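Local coordinates for phosphomethylpyrimidine kinase (Pyrococcus furiosus, PDB 2PB9), which probably phosphorylates hydroxymethylpyrimidine and its phosphate and, through the C-terminal ThiN domain modelled here, probably joins hydroxymethylpyrimidine diphosphate and thiazole phosphate into thiamine phosphate, at residues V25-P29 / I98-I104; T84-Y89 / I143-K148. All blocks are in the same frame, centred on the assembly; numbering follows the deposited sequence.

Contact 1. Residues V25-P29 / I98-I104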
# COMPACT_ATOMS: atom_id res chain seq x y z
N VAL A 25 -5.51 15.86 23.18
CA VAL A 25 -5.46 14.42 23.00
C VAL A 25 -5.82 13.97 21.58
O VAL A 25 -5.14 13.12 21.00
CB VAL A 25 -6.39 13.70 24.00
CG1 VAL A 25 -6.04 12.22 24.08
CG2 VAL A 25 -6.27 14.36 25.36
N ARG A 26 -6.87 14.54 21.00
CA ARG A 26 -7.27 14.14 19.66
C ARG A 26 -6.20 14.39 18.61
O ARG A 26 -6.23 13.77 17.55
CB ARG A 26 -8.56 14.86 19.23
CG ARG A 26 -8.40 16.36 19.00
CD ARG A 26 -9.75 17.01 18.68
NE ARG A 26 -10.14 16.86 17.27
CZ ARG A 26 -10.06 17.84 16.37
NH1 ARG A 26 -9.60 19.04 16.72
NH2 ARG A 26 -10.45 17.62 15.12
N LEU A 27 -5.26 15.28 18.91
CA LEU A 27 -4.20 15.63 17.97
C LEU A 27 -2.92 14.79 18.06
O LEU A 27 -2.04 14.92 17.22
CB LEU A 27 -3.83 17.11 18.13
CG LEU A 27 -4.91 18.16 17.87
CD1 LEU A 27 -4.32 19.57 17.96
CD2 LEU A 27 -5.53 17.94 16.50
N ILE A 28 -2.83 13.93 19.06
CA ILE A 28 -1.64 13.11 19.25
C ILE A 28 -1.68 11.80 18.46
O ILE A 28 -2.60 11.00 18.62
CB ILE A 28 -1.46 12.76 20.75
CG1 ILE A 28 -1.31 14.04 21.57
CG2 ILE A 28 -0.23 11.86 20.95
CD1 ILE A 28 -0.01 14.73 21.40
N PRO A 29 -0.67 11.55 17.60
CA PRO A 29 -0.66 10.30 16.83
C PRO A 29 -0.23 9.13 17.73
O PRO A 29 0.02 9.32 18.93
CB PRO A 29 0.35 10.58 15.72
CG PRO A 29 1.31 11.53 16.36
CD PRO A 29 0.39 12.46 17.13
N ILE A 98 1.50 16.40 14.48
CA ILE A 98 0.26 15.96 15.09
C ILE A 98 -0.43 14.95 14.21
O ILE A 98 -0.11 14.81 13.03
CB ILE A 98 -0.68 17.14 15.34
CG1 ILE A 98 -0.93 17.90 14.04
CG2 ILE A 98 -0.07 18.07 16.38
CD1 ILE A 98 -1.94 19.04 14.19
N ARG A 99 -1.37 14.24 14.81
CA ARG A 99 -2.16 13.21 14.15
C ARG A 99 -2.88 13.71 12.89
O ARG A 99 -3.28 14.87 12.82
CB ARG A 99 -3.19 12.67 15.14
CG ARG A 99 -3.80 11.35 14.76
CD ARG A 99 -4.59 10.79 15.91
NE ARG A 99 -5.76 11.62 16.21
CZ ARG A 99 -6.90 11.57 15.53
NH1 ARG A 99 -7.04 10.74 14.50
NH2 ARG A 99 -7.90 12.37 15.87
N TYR A 100 -3.04 12.82 11.91
CA TYR A 100 -3.74 13.16 10.68
C TYR A 100 -5.08 12.42 10.64
O TYR A 100 -5.21 11.30 11.15
CB TYR A 100 -2.93 12.76 9.44
CG TYR A 100 -3.71 12.90 8.13
CD1 TYR A 100 -3.68 14.08 7.39
CD2 TYR A 100 -4.56 11.87 7.68
CE1 TYR A 100 -4.48 14.25 6.25
CE2 TYR A 100 -5.36 12.02 6.55
CZ TYR A 100 -5.32 13.22 5.84
OH TYR A 100 -6.15 13.40 4.74
N SER A 101 -6.08 13.06 10.04
CA SER A 101 -7.41 12.47 9.87
C SER A 101 -8.23 13.47 9.06
O SER A 101 -7.92 14.66 9.04
CB SER A 101 -8.09 12.19 11.23
OG SER A 101 -8.65 13.35 11.79
N ARG A 102 -9.26 12.98 8.38
CA ARG A 102 -10.12 13.84 7.56
C ARG A 102 -10.55 15.08 8.30
O ARG A 102 -10.41 16.20 7.82
CB ARG A 102 -11.36 13.07 7.09
CG ARG A 102 -12.09 12.30 8.19
CD ARG A 102 -13.59 12.14 7.88
NE ARG A 102 -14.24 11.21 8.81
CZ ARG A 102 -14.61 9.96 8.49
NH1 ARG A 102 -14.42 9.48 7.26
NH2 ARG A 102 -15.16 9.19 9.43
N GLU A 103 -11.08 14.88 9.50
CA GLU A 103 -11.56 15.99 10.30
C GLU A 103 -10.49 17.04 10.57
O GLU A 103 -10.69 18.23 10.28
CB GLU A 103 -12.11 15.45 11.62
CG GLU A 103 -13.09 16.37 12.30
CD GLU A 103 -14.04 15.62 13.20
OE1 GLU A 103 -14.76 14.72 12.70
OE2 GLU A 103 -14.08 15.91 14.42
N ILE A 104 -9.35 16.62 11.11
CA ILE A 104 -8.29 17.56 11.44
C ILE A 104 -7.80 18.32 10.22
O ILE A 104 -7.67 19.55 10.26
CB ILE A 104 -7.10 16.84 12.12
CG1 ILE A 104 -7.59 16.18 13.41
CG2 ILE A 104 -5.98 17.83 12.41
CD1 ILE A 104 -6.55 15.40 14.14
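Arg99 and the backbone of Arg26 supply most of the polar part of this contact. The Arg99 guanidinium takes the carbonyl oxygen of Arg26 side-on: NE lies 2.6 Å from Arg26 O and NH2 lies 2.8 Å from the same Arg26 O. Both bonds run close to the guanidinium plane. Only the NH2 bond follows a lone pair of the oxygen; NE comes in tilted 30° from the carbonyl plane. A bend at chi3 (67°) folds the Arg99 chain back so that both nitrogens reach one acceptor, which should hold the group's rotation. The next carbonyl along, Leu27 O, takes a nearly straight bond from the backbone, Arg99 N at 2.6 Å, which meets it from above the carbonyl plane.

Van der Waals packing lies beside these bonds. The Leu27 methyl CD2 sits 3.6 Å from Ile104 CD1, and that same Ile104 methyl covers part of one Arg99 guanidinium face. Arg26 NH2 passes Ile104 CG1, and the Pro29 ring packs against the Arg99 backbone, CD 3.4 Å from Arg99 N.

Charge plays a looser part: Glu103 OE2 stands 4.1 Å from Arg26 NH2, too far out of the guanidinium plane for a hydrogen bond.

Ser101 N-caps helix 102-114 through a weak bond from Ile104 N to its OG. The arrangement is a type I beta turn, Val25 to Ile28, docked on the strand-to-helix connection that follows strand 94-98 of the ThiN domain.

Contact 2. Residues T84-Y89 / I143-K148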
# COMPACT_ATOMS: atom_id res chain seq x y z
N THR A 84 15.61 20.70 7.29
CA THR A 84 15.48 20.78 5.83
C THR A 84 14.63 22.00 5.44
O THR A 84 14.90 22.69 4.45
CB THR A 84 14.82 19.49 5.27
OG1 THR A 84 15.75 18.41 5.36
CG2 THR A 84 14.37 19.68 3.82
N TYR A 85 13.59 22.24 6.23
CA TYR A 85 12.68 23.36 5.99
C TYR A 85 13.46 24.67 6.07
O TYR A 85 13.22 25.59 5.29
CB TYR A 85 11.57 23.32 7.03
CG TYR A 85 10.45 24.30 6.81
CD1 TYR A 85 9.25 23.90 6.21
CD2 TYR A 85 10.55 25.61 7.28
CE1 TYR A 85 8.18 24.78 6.10
CE2 TYR A 85 9.49 26.50 7.18
CZ TYR A 85 8.30 26.08 6.59
OH TYR A 85 7.25 26.97 6.51
N MSE A 86 14.39 24.76 7.02
CA MSE A 86 15.20 25.96 7.20
C MSE A 86 16.03 26.29 5.96
O MSE A 86 16.38 27.45 5.72
CB MSE A 86 16.11 25.81 8.43
CG MSE A 86 15.35 25.94 9.75
SE MSE A 86 16.26 25.25 11.32
CE MSE A 86 17.21 26.83 11.86
N ARG A 87 16.36 25.27 5.19
CA ARG A 87 17.14 25.47 3.98
C ARG A 87 16.37 26.39 3.03
O ARG A 87 16.93 26.91 2.07
CB ARG A 87 17.40 24.13 3.29
CG ARG A 87 18.79 23.57 3.54
CD ARG A 87 18.87 22.10 3.17
NE ARG A 87 18.38 21.84 1.82
CZ ARG A 87 18.04 20.64 1.36
NH1 ARG A 87 18.15 19.57 2.16
NH2 ARG A 87 17.58 20.50 0.12
N PHE A 88 15.09 26.59 3.32
CA PHE A 88 14.23 27.44 2.51
C PHE A 88 13.74 28.65 3.28
O PHE A 88 13.57 29.72 2.73
CB PHE A 88 13.05 26.61 2.01
CG PHE A 88 13.46 25.46 1.15
CD1 PHE A 88 13.70 25.63 -0.21
CD2 PHE A 88 13.65 24.20 1.71
CE1 PHE A 88 14.13 24.56 -0.99
CE2 PHE A 88 14.09 23.14 0.93
CZ PHE A 88 14.33 23.32 -0.42
N TYR A 89 13.51 28.46 4.58
CA TYR A 89 13.05 29.54 5.44
C TYR A 89 13.80 29.38 6.74
O TYR A 89 13.27 28.83 7.70
CB TYR A 89 11.56 29.43 5.68
CG TYR A 89 10.79 29.26 4.40
CD1 TYR A 89 10.52 27.99 3.89
CD2 TYR A 89 10.36 30.37 3.68
CE1 TYR A 89 9.82 27.83 2.69
CE2 TYR A 89 9.67 30.23 2.49
CZ TYR A 89 9.40 28.96 2.00
OH TYR A 89 8.69 28.82 0.83
N ILE A 143 9.78 17.33 2.43
CA ILE A 143 9.76 18.75 2.75
C ILE A 143 9.98 19.64 1.52
O ILE A 143 9.28 20.62 1.32
CB ILE A 143 10.81 19.10 3.84
CG1 ILE A 143 10.57 18.27 5.10
CG2 ILE A 143 10.74 20.59 4.20
CD1 ILE A 143 9.19 18.43 5.72
N GLU A 144 10.96 19.28 0.71
CA GLU A 144 11.26 20.05 -0.50
C GLU A 144 10.12 19.94 -1.50
O GLU A 144 9.68 20.94 -2.07
CB GLU A 144 12.54 19.53 -1.14
CG GLU A 144 13.76 19.63 -0.27
CD GLU A 144 14.93 18.91 -0.88
OE1 GLU A 144 15.23 19.18 -2.06
OE2 GLU A 144 15.55 18.08 -0.17
N THR A 145 9.67 18.72 -1.73
CA THR A 145 8.58 18.48 -2.66
C THR A 145 7.43 19.38 -2.27
O THR A 145 6.91 20.13 -3.09
CB THR A 145 8.15 17.00 -2.60
OG1 THR A 145 9.18 16.19 -3.17
CG2 THR A 145 6.86 16.78 -3.35
N ALA A 146 7.05 19.33 -0.99
CA ALA A 146 5.95 20.13 -0.46
C ALA A 146 6.20 21.64 -0.57
O ALA A 146 5.29 22.41 -0.90
CB ALA A 146 5.72 19.76 0.98
N ILE A 147 7.43 22.05 -0.27
CA ILE A 147 7.82 23.45 -0.32
C ILE A 147 7.84 24.00 -1.75
O ILE A 147 7.41 25.13 -1.99
CB ILE A 147 9.22 23.65 0.36
CG1 ILE A 147 9.03 23.74 1.89
CG2 ILE A 147 9.91 24.90 -0.17
CD1 ILE A 147 10.31 23.92 2.69
N LYS A 148 8.32 23.19 -2.68
CA LYS A 148 8.39 23.60 -4.08
C LYS A 148 7.03 23.48 -4.76
O LYS A 148 6.81 24.07 -5.81
CB LYS A 148 9.42 22.76 -4.82
CG LYS A 148 10.85 23.01 -4.35
CD LYS A 148 11.83 22.16 -5.14
CE LYS A 148 13.26 22.47 -4.77
NZ LYS A 148 14.19 21.61 -5.55
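Ile147 points from helix 138-149 into the aromatic side chains of Tyr85, Phe88 and Tyr89, and its atoms can be followed outward. CB forks into two branches. With CG1 beside the backbone N (chi1 -82°), CG2 falls anti to that N and lies over one face of the Phe88 ring, a CH-pi contact 4.1 Å from the ring centroid and offset toward the rim. The other branch runs through CG1, extended at chi2, to the methyl CD1, which three rings meet: Phe88 CD2 at 3.5 Å from Ile147 CD1, Tyr85 CD1 at 3.7 Å from Ile147 CD1, and the in-plane edge of Tyr89, whose CE1 is the atom nearest that methyl.

One turn earlier, Ile143 packs its CB 3.6 Å from Thr84 CG2, while its CG2 reaches the edge of the Tyr85 ring. Glu144 CG borders the Phe88 ring near its plane, and the carboxylate beyond makes a salt bridge, Arg87 NH2 to Glu144 OE2 at 3.2 Å, whose hydrogen bond is weak; the guanidinium and carboxylate planes are turned 69° apart, so the grip is not a flat two-pronged one.

Tyr85 OH bonds to Pro154 O and Arg153 NH1, and its ring stacks with Phe172, anchoring the cluster to the central sheet. In this part of the ThiN domain helix 138-149 packs against the last part of helix 77-86 and the loop that follows it: an isoleucine seated among aromatics, with the Arg87-Glu144 salt bridge alongside.

Contacts 1 and 2 lie on opposite sides of the chain's centre, their own centres about 23 Å apart and their nearest atoms about 12 Å apart, so neither touches the other. Their segments alternate along the chain: 25-29, 84-89, 98-104, then 143-148. Strand 94-98 of the mixed sheet is reached soon after segment 84-89 and runs into segment 98-104, so a short run of chain joins the two sites. Strand 168-173, next to it in the sheet, supplies Ile169 and Met168 beside contact 1 and Phe172 beside contact 2. Both contacts thus fasten sequence-distant parts of a single ThiN domain around one sheet.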